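Local coordinates for protein ribonucleoside-diphosphate reductase (Pseudomonas aeruginosa, PDB 5IM3) that probably reduces ribonucleoside diphosphates to the deoxyribonucleotide precursors of DNA, and binds dATP in an N-terminal ATP cone as an allosteric enzyme, at residues T45-K48 and I49-I53; V75-L78 and T79-T83. All blocks are in the same frame, centred on the assembly; numbering follows the deposited sequence.

Contact 1: T45-K48 and I49-I53. With DTP (2'-deoxyadenosine 5'-triphosphate), chain C; DTP (2'-deoxyadenosine 5'-triphosphate), chain D.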
ATOM      1  N   THR A  45     -15.604  61.394  -4.532  1.00104.09           N
ATOM      2  CA  THR A  45     -16.291  61.955  -3.374  1.00104.34           C
ATOM      3  C   THR A  45     -17.083  60.835  -2.722  1.00100.50           C
ATOM      4  O   THR A  45     -17.996  60.275  -3.339  1.00 95.84           O
ATOM      5  CB  THR A  45     -17.229  63.103  -3.764  1.00104.30           C
ATOM      6  OG1 THR A  45     -16.526  64.058  -4.566  1.00108.21           O
ATOM      7  CG2 THR A  45     -17.771  63.796  -2.517  1.00104.73           C
ATOM      8  N   ASP A  46     -16.727  60.505  -1.481  1.00 99.23           N
ATOM      9  CA  ASP A  46     -17.471  59.495  -0.739  1.00 96.51           C
ATOM     10  C   ASP A  46     -18.934  59.885  -0.575  1.00 95.79           C
ATOM     11  O   ASP A  46     -19.811  59.015  -0.561  1.00 91.50           O
ATOM     12  CB  ASP A  46     -16.829  59.282   0.631  1.00 98.87           C
ATOM     13  CG  ASP A  46     -15.810  58.159   0.633  1.00 99.03           C
ATOM     14  OD1 ASP A  46     -15.421  57.704  -0.461  1.00 99.17           O
ATOM     15  OD2 ASP A  46     -15.395  57.736   1.733  1.00 99.85           O
ATOM     16  N   ASP A  47     -19.212  61.185  -0.448  1.00108.41           N
ATOM     17  CA  ASP A  47     -20.575  61.647  -0.208  1.00108.90           C
ATOM     18  C   ASP A  47     -21.541  61.115  -1.259  1.00103.09           C
ATOM     19  O   ASP A  47     -22.655  60.689  -0.930  1.00102.33           O
ATOM     20  CB  ASP A  47     -20.603  63.177  -0.179  1.00115.73           C
ATOM     21  CG  ASP A  47     -21.987  63.732   0.102  1.00117.08           C
ATOM     22  OD1 ASP A  47     -22.708  63.143   0.934  1.00116.21           O
ATOM     23  OD2 ASP A  47     -22.351  64.758  -0.514  1.00118.78           O
ATOM     24  N   LYS A  48     -21.137  61.130  -2.532  1.00 92.80           N
ATOM     25  CA  LYS A  48     -22.022  60.646  -3.588  1.00 87.13           C
ATOM     26  C   LYS A  48     -22.376  59.179  -3.380  1.00 81.85           C
ATOM     27  O   LYS A  48     -23.505  58.759  -3.668  1.00 79.59           O
ATOM     28  CB  LYS A  48     -21.372  60.861  -4.957  1.00 86.39           C
ATOM     29  CG  LYS A  48     -21.086  62.322  -5.287  1.00 88.50           C
ATOM     30  CD  LYS A  48     -22.364  63.147  -5.357  1.00 86.31           C
ATOM     31  CE  LYS A  48     -22.078  64.587  -5.751  1.00 88.80           C
ATOM     32  NZ  LYS A  48     -23.323  65.399  -5.860  1.00 88.04           N
ATOM     33  N   ILE A  49     -21.430  58.382  -2.880  1.00 71.71           N
ATOM     34  CA  ILE A  49     -21.734  56.995  -2.542  1.00 68.51           C
ATOM     35  C   ILE A  49     -22.629  56.937  -1.312  1.00 66.96           C
ATOM     36  O   ILE A  49     -23.622  56.199  -1.278  1.00 63.24           O
ATOM     37  CB  ILE A  49     -20.436  56.195  -2.324  1.00 68.27           C
ATOM     38  CG1 ILE A  49     -19.665  56.078  -3.640  1.00 69.29           C
ATOM     39  CG2 ILE A  49     -20.752  54.808  -1.755  1.00 65.35           C
ATOM     40  CD1 ILE A  49     -18.330  55.368  -3.525  1.00 70.79           C
ATOM     41  N   THR A  50     -22.283  57.708  -0.279  1.00 73.90           N
ATOM     42  CA  THR A  50     -23.082  57.720   0.942  1.00 74.36           C
ATOM     43  C   THR A  50     -24.510  58.169   0.662  1.00 71.75           C
ATOM     44  O   THR A  50     -25.466  57.592   1.195  1.00 70.28           O
ATOM     45  CB  THR A  50     -22.427  58.632   1.981  1.00 78.74           C
ATOM     46  OG1 THR A  50     -21.157  58.088   2.361  1.00 80.60           O
ATOM     47  CG2 THR A  50     -23.307  58.774   3.218  1.00 79.04           C
ATOM     48  N   VAL A  51     -24.675  59.205  -0.161  1.00 69.27           N
ATOM     49  CA  VAL A  51     -26.015  59.668  -0.508  1.00 67.47           C
ATOM     50  C   VAL A  51     -26.768  58.581  -1.262  1.00 63.37           C
ATOM     51  O   VAL A  51     -27.939  58.306  -0.977  1.00 62.51           O
ATOM     52  CB  VAL A  51     -25.932  60.977  -1.320  1.00 69.91           C
ATOM     53  CG1 VAL A  51     -27.279  61.331  -1.924  1.00 66.87           C
ATOM     54  CG2 VAL A  51     -25.440  62.117  -0.440  1.00 72.24           C
ATOM     55  N   ALA A  52     -26.107  57.934  -2.225  1.00 61.00           N
ATOM     56  CA  ALA A  52     -26.779  56.929  -3.043  1.00 59.81           C
ATOM     57  C   ALA A  52     -27.336  55.800  -2.182  1.00 57.76           C
ATOM     58  O   ALA A  52     -28.517  55.450  -2.285  1.00 54.70           O
ATOM     59  CB  ALA A  52     -25.815  56.381  -4.094  1.00 58.68           C
ATOM     60  N   ILE A  53     -26.496  55.221  -1.323  1.00 66.71           N
ATOM     61  CA  ILE A  53     -26.940  54.115  -0.478  1.00 67.13           C
ATOM     62  C   ILE A  53     -28.034  54.578   0.476  1.00 68.22           C
ATOM     63  O   ILE A  53     -28.994  53.845   0.746  1.00 67.39           O
ATOM     64  CB  ILE A  53     -25.745  53.512   0.284  1.00 69.27           C
ATOM     65  CG1 ILE A  53     -24.676  53.028  -0.698  1.00 68.69           C
ATOM     66  CG2 ILE A  53     -26.206  52.358   1.179  1.00 68.62           C
ATOM     67  CD1 ILE A  53     -23.429  52.489  -0.032  1.00 70.52           C
TER
HETATM   68  PG  DTP C1001     -26.297  62.378 -11.652  1.00 89.75           P
HETATM   69  O1G DTP C1001     -26.215  63.498 -10.686  1.00 88.73           O
HETATM   70  O2G DTP C1001     -27.095  61.179 -11.108  1.00 86.06           O
HETATM   71  O3G DTP C1001     -26.912  62.788 -12.975  1.00 92.68           O
HETATM   72  PB  DTP C1001     -24.350  60.323 -11.543  1.00 88.97           P
HETATM   73  O1B DTP C1001     -25.330  59.283 -11.924  1.00 89.04           O
HETATM   74  O2B DTP C1001     -22.967  60.025 -12.090  1.00 88.89           O
HETATM   75  O3B DTP C1001     -24.866  61.762 -11.978  1.00 88.02           O
HETATM   76  PA  DTP C1001     -25.510  59.938  -8.998  1.00 88.48           P
HETATM   77  O1A DTP C1001     -25.471  60.651  -7.708  1.00 88.61           O
HETATM   78  O2A DTP C1001     -26.868  59.977  -9.706  1.00 85.32           O
HETATM   79  O3A DTP C1001     -24.358  60.459  -9.961  1.00 89.67           O
HETATM   80  O5' DTP C1001     -25.072  58.459  -8.865  1.00 88.67           O
HETATM   81  C5' DTP C1001     -23.815  58.263  -8.209  1.00 91.25           C
HETATM   82  C4' DTP C1001     -23.309  56.860  -8.402  1.00 94.21           C
HETATM   83  O4' DTP C1001     -21.968  56.911  -8.924  1.00 97.42           O
HETATM   84  C3' DTP C1001     -23.182  56.085  -7.099  1.00 95.48           C
HETATM   85  O3' DTP C1001     -23.210  54.674  -7.316  1.00 95.04           O
HETATM   86  C2' DTP C1001     -21.821  56.538  -6.587  1.00 98.01           C
HETATM   87  C1' DTP C1001     -21.040  56.900  -7.845  1.00100.13           C
HETATM   88  N9  DTP C1001     -20.379  58.201  -7.783  1.00103.28           N
HETATM   89  C8  DTP C1001     -20.896  59.439  -8.059  1.00103.97           C
HETATM   90  N7  DTP C1001     -20.072  60.430  -7.820  1.00103.69           N
HETATM   91  C5  DTP C1001     -18.927  59.799  -7.357  1.00103.90           C
HETATM   92  C6  DTP C1001     -17.683  60.294  -6.927  1.00104.92           C
HETATM   93  N6  DTP C1001     -17.415  61.597  -6.778  1.00105.24           N
HETATM   94  N1  DTP C1001     -16.742  59.391  -6.568  1.00105.29           N
HETATM   95  C2  DTP C1001     -17.047  58.091  -6.622  1.00104.98           C
HETATM   96  N3  DTP C1001     -18.195  57.514  -6.975  1.00104.61           N
HETATM   97  C4  DTP C1001     -19.098  58.426  -7.339  1.00104.01           C
HETATM   98  PG  DTP D1002     -29.473  58.708 -13.445  0.95 79.93           P
HETATM   99  O1G DTP D1002     -28.605  59.594 -12.698  0.95 80.85           O
HETATM  100  O2G DTP D1002     -30.920  59.077 -13.372  0.95 79.11           O
HETATM  101  O3G DTP D1002     -29.068  58.549 -14.880  0.95 82.35           O
HETATM  102  PB  DTP D1002     -28.746  56.699 -11.475  0.95 75.47           P
HETATM  103  O1B DTP D1002     -27.426  57.303 -11.223  0.95 79.33           O
HETATM  104  O2B DTP D1002     -28.633  55.182 -11.495  0.95 77.18           O
HETATM  105  O3B DTP D1002     -29.365  57.243 -12.836  0.95 79.93           O
HETATM  106  PA  DTP D1002     -29.816  58.500  -9.491  0.95 76.43           P
HETATM  107  O1A DTP D1002     -31.214  58.882  -9.204  0.95 75.12           O
HETATM  108  O2A DTP D1002     -29.050  59.626 -10.204  0.95 79.78           O
HETATM  109  O3A DTP D1002     -29.786  57.175 -10.372  0.95 76.55           O
HETATM  110  O5' DTP D1002     -28.980  58.066  -8.232  0.95 73.17           O
HETATM  111  C5' DTP D1002     -29.599  57.264  -7.215  0.95 70.92           C
HETATM  112  C4' DTP D1002     -28.828  55.994  -6.949  0.95 70.10           C
HETATM  113  O4' DTP D1002     -29.075  55.575  -5.590  0.95 67.93           O
HETATM  114  C3' DTP D1002     -29.203  54.810  -7.851  0.95 70.41           C
HETATM  115  O3' DTP D1002     -28.048  54.304  -8.523  0.95 69.44           O
HETATM  116  C2' DTP D1002     -29.757  53.755  -6.893  0.95 68.65           C
HETATM  117  C1' DTP D1002     -29.990  54.499  -5.590  0.95 67.52           C
HETATM  118  N9  DTP D1002     -31.342  55.021  -5.405  0.95 64.65           N
HETATM  119  C8  DTP D1002     -31.787  56.313  -5.494  0.95 62.99           C
HETATM  120  N7  DTP D1002     -33.080  56.447  -5.328  0.95 63.19           N
HETATM  121  C5  DTP D1002     -33.519  55.150  -5.111  0.95 62.77           C
HETATM  122  C6  DTP D1002     -34.795  54.608  -4.870  0.95 61.41           C
HETATM  123  N6  DTP D1002     -35.921  55.326  -4.875  0.95 61.74           N
HETATM  124  N1  DTP D1002     -34.882  53.277  -4.666  0.95 61.69           N
HETATM  125  C2  DTP D1002     -33.766  52.545  -4.714  0.95 61.56           C
HETATM  126  N3  DTP D1002     -32.515  52.940  -4.952  0.95 62.83           N
HETATM  127  C4  DTP D1002     -32.457  54.262  -5.146  0.95 63.73           C

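Contact 2: V75-L78 and T79-T83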
ATOM      1  N   VAL A  75     -24.375  52.720   6.445  1.00 66.41           N
ATOM      2  CA  VAL A  75     -23.983  53.288   5.157  1.00 67.20           C
ATOM      3  C   VAL A  75     -22.494  53.605   5.147  1.00 72.86           C
ATOM      4  O   VAL A  75     -21.761  53.203   4.236  1.00 70.94           O
ATOM      5  CB  VAL A  75     -24.826  54.539   4.844  1.00 67.11           C
ATOM      6  CG1 VAL A  75     -24.374  55.178   3.542  1.00 68.17           C
ATOM      7  CG2 VAL A  75     -26.305  54.181   4.769  1.00 65.52           C
ATOM      8  N   ARG A  76     -22.023  54.334   6.162  1.00 93.17           N
ATOM      9  CA  ARG A  76     -20.616  54.713   6.207  1.00 99.45           C
ATOM     10  C   ARG A  76     -19.710  53.494   6.303  1.00 98.44           C
ATOM     11  O   ARG A  76     -18.549  53.550   5.883  1.00101.20           O
ATOM     12  CB  ARG A  76     -20.364  55.657   7.382  1.00106.23           C
ATOM     13  CG  ARG A  76     -21.054  57.003   7.243  1.00109.72           C
ATOM     14  CD  ARG A  76     -20.841  57.868   8.477  1.00114.95           C
ATOM     15  NE  ARG A  76     -19.429  58.171   8.711  1.00119.15           N
ATOM     16  CZ  ARG A  76     -18.968  58.862   9.753  1.00123.88           C
ATOM     17  NH1 ARG A  76     -19.798  59.329  10.671  1.00125.41           N
ATOM     18  NH2 ARG A  76     -17.669  59.087   9.882  1.00127.01           N
ATOM     19  N   ARG A  77     -20.214  52.389   6.856  1.00 87.60           N
ATOM     20  CA  ARG A  77     -19.447  51.150   6.842  1.00 86.41           C
ATOM     21  C   ARG A  77     -19.384  50.567   5.436  1.00 81.92           C
ATOM     22  O   ARG A  77     -18.316  50.146   4.978  1.00 81.88           O
ATOM     23  CB  ARG A  77     -20.058  50.144   7.817  1.00 86.32           C
ATOM     24  CG  ARG A  77     -19.301  48.827   7.910  1.00 87.28           C
ATOM     25  CD  ARG A  77     -19.979  47.855   8.864  1.00 87.85           C
ATOM     26  NE  ARG A  77     -21.343  47.538   8.447  1.00 86.84           N
ATOM     27  CZ  ARG A  77     -21.653  46.675   7.484  1.00 85.09           C
ATOM     28  NH1 ARG A  77     -20.698  46.034   6.821  1.00 85.30           N
ATOM     29  NH2 ARG A  77     -22.924  46.455   7.175  1.00 83.07           N
ATOM     30  N   LEU A  78     -20.519  50.543   4.736  1.00 74.63           N
ATOM     31  CA  LEU A  78     -20.533  50.064   3.359  1.00 72.19           C
ATOM     32  C   LEU A  78     -19.715  50.977   2.454  1.00 74.37           C
ATOM     33  O   LEU A  78     -18.973  50.499   1.588  1.00 73.08           O
ATOM     34  CB  LEU A  78     -21.973  49.962   2.858  1.00 67.18           C
ATOM     35  CG  LEU A  78     -22.906  49.032   3.635  1.00 64.72           C
ATOM     36  CD1 LEU A  78     -24.325  49.173   3.117  1.00 62.23           C
ATOM     37  CD2 LEU A  78     -22.443  47.589   3.538  1.00 63.35           C
ATOM     38  N   THR A  79     -19.838  52.294   2.641  1.00 77.51           N
ATOM     39  CA  THR A  79     -19.065  53.232   1.837  1.00 79.93           C
ATOM     40  C   THR A  79     -17.570  53.050   2.055  1.00 84.35           C
ATOM     41  O   THR A  79     -16.780  53.217   1.119  1.00 85.72           O
ATOM     42  CB  THR A  79     -19.474  54.670   2.166  1.00 81.35           C
ATOM     43  OG1 THR A  79     -20.868  54.849   1.885  1.00 78.71           O
ATOM     44  CG2 THR A  79     -18.667  55.670   1.344  1.00 84.51           C
ATOM     45  N   GLU A  80     -17.162  52.706   3.279  1.00 94.82           N
ATOM     46  CA  GLU A  80     -15.742  52.563   3.577  1.00 99.88           C
ATOM     47  C   GLU A  80     -15.144  51.361   2.859  1.00 98.05           C
ATOM     48  O   GLU A  80     -14.089  51.468   2.223  1.00100.86           O
ATOM     49  CB  GLU A  80     -15.540  52.451   5.090  1.00102.86           C
ATOM     50  CG  GLU A  80     -14.145  52.004   5.509  1.00107.69           C
ATOM     51  CD  GLU A  80     -13.051  52.913   4.983  1.00113.69           C
ATOM     52  OE1 GLU A  80     -13.361  54.055   4.579  1.00115.18           O
ATOM     53  OE2 GLU A  80     -11.878  52.484   4.972  1.00116.50           O
ATOM     54  N   GLN A  81     -15.798  50.201   2.949  1.00 88.47           N
ATOM     55  CA  GLN A  81     -15.258  49.010   2.305  1.00 87.02           C
ATOM     56  C   GLN A  81     -15.347  49.089   0.787  1.00 85.40           C
ATOM     57  O   GLN A  81     -14.639  48.347   0.099  1.00 86.72           O
ATOM     58  CB  GLN A  81     -15.969  47.754   2.819  1.00 85.03           C
ATOM     59  CG  GLN A  81     -17.471  47.728   2.608  1.00 83.99           C
ATOM     60  CD  GLN A  81     -18.139  46.599   3.376  1.00 82.24           C
ATOM     61  OE1 GLN A  81     -17.708  46.239   4.474  1.00 83.49           O
ATOM     62  NE2 GLN A  81     -19.191  46.031   2.801  1.00 78.65           N
ATOM     63  N   VAL A  82     -16.188  49.974   0.248  1.00 78.05           N
ATOM     64  CA  VAL A  82     -16.161  50.242  -1.187  1.00 76.74           C
ATOM     65  C   VAL A  82     -14.956  51.102  -1.540  1.00 79.36           C
ATOM     66  O   VAL A  82     -14.138  50.735  -2.392  1.00 81.40           O
ATOM     67  CB  VAL A  82     -17.478  50.904  -1.636  1.00 74.52           C
ATOM     68  CG1 VAL A  82     -17.342  51.495  -3.046  1.00 74.76           C
ATOM     69  CG2 VAL A  82     -18.617  49.895  -1.590  1.00 69.55           C
ATOM     70  N   THR A  83     -14.832  52.264  -0.892  1.00 78.53           N
ATOM     71  CA  THR A  83     -13.682  53.126  -1.138  1.00 81.39           C
ATOM     72  C   THR A  83     -12.376  52.393  -0.872  1.00 83.89           C
ATOM     73  O   THR A  83     -11.378  52.630  -1.562  1.00 87.97           O
ATOM     74  CB  THR A  83     -13.777  54.384  -0.270  1.00 82.20           C
ATOM     75  OG1 THR A  83     -14.970  55.108  -0.601  1.00 78.94           O
ATOM     76  CG2 THR A  83     -12.567  55.289  -0.481  1.00 87.85           C
TER

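Contact 1: T45-K48 and I49-I53
D46, D47 and K48 pass their carbonyls to T50, V51 and A52, making the opening turns of a helix that also touches two dATP molecules. Among the backbone bonds, V51 N to D47 O is short at 2.6 Å and nearly straight (167°), while D46 O takes T50 N at 2.8 Å and, weakly, I49 N. A52 N reaches K48 O.

The side-chain contact within the helix is slight. D47 has CG anti to its backbone N (chi1 -179°), which swings OD1 to 3.2 Å from V51 CG2.

Nucleotide contacts dominate elsewhere. K48 lays CB over the purine face of the chain C dATP, 3.2 Å from N7; farther along the same face, I49 CG1 lies 3.7 Å from C2' of the deoxyribose. T45 closes on the exocyclic N6 with its backbone N, 2.9 Å away, and its CB lies 3.4 Å from the same atom. One turn on, A52 CB is 3.7 Å from O4' of the chain D dATP, so a single helix serves both nucleotides.

Toward the rest of the fold, D46 OD1 hydrogen-bonds T83 OG1 of helix 69-88, T50 packs on V75 of that helix, and I49 and I53 press against helix 98-111.

Contact 2: V75-L78 and T79-T83
V75 to V82 form regular alpha-helix, in which T79 N meets V75 O at 2.7 Å and an N-H...O angle of 167°, Q81 N and V82 N reach R77 O and L78 O, and E80 N divides between R76 O at 3.1 Å and, weakly, R77 O.

The side chains sort by the face they occupy. On the inner face, T79 OG1 sits beside its own backbone N, 3.0 Å from V75 O, and also hydrogen-bonds to T50 OG1, so this buried hydroxyl has polar company from its own helix and from the next. V75 CG1 crosses the same threonine at 3.9 Å from OG1, a purely van der Waals approach.

Q81 links the inner face to the outer one. Its CG stands between the backbone N and the carbonyl carbon (chi1 59°), which presses it to 3.3 Å from L78 O and sends the extended remainder back along the preceding turn. There the amide runs alongside both R77 and L78: NE2 is 3.7 Å from L78 CD2, and OE1 is 3.8 Å from R77 NH1. The guanidinium and amide planes stand 80° apart; at the distance of OE1 from NH1 any attraction is probably weak and electrostatic.

V75, L78, T79 and V82 look inward to helices 46-60 and 98-111, whereas R76, R77 and E80 are exposed. This is the pattern of an amphipathic helix in the four-helix bundle of an ATP cone, the allosteric nucleotide-binding module of ribonucleotide reductases.

In the fold
Contacts 1 and 2 lie on consecutive helices of one ATP cone, their centres about 9 Å apart, and the two helices pack directly on each other. The seam mixes hydrogen bonds with packing: polar bridges to threonine hydroxyls cross it, while the methyl I49 CG2 rests 3.6 Å from T79 OG1. Their settings differ. Contact 1 has nucleotide on one flank, so much of its chemistry is carbon against purine and sugar; contact 2 sits a layer behind, with more buried residues facing its neighbouring helices and charged ones facing solvent. The pair illustrates how a small bundle can join a ligand-bearing helix to a second-layer helix through threonine hydroxyls and aliphatic branches.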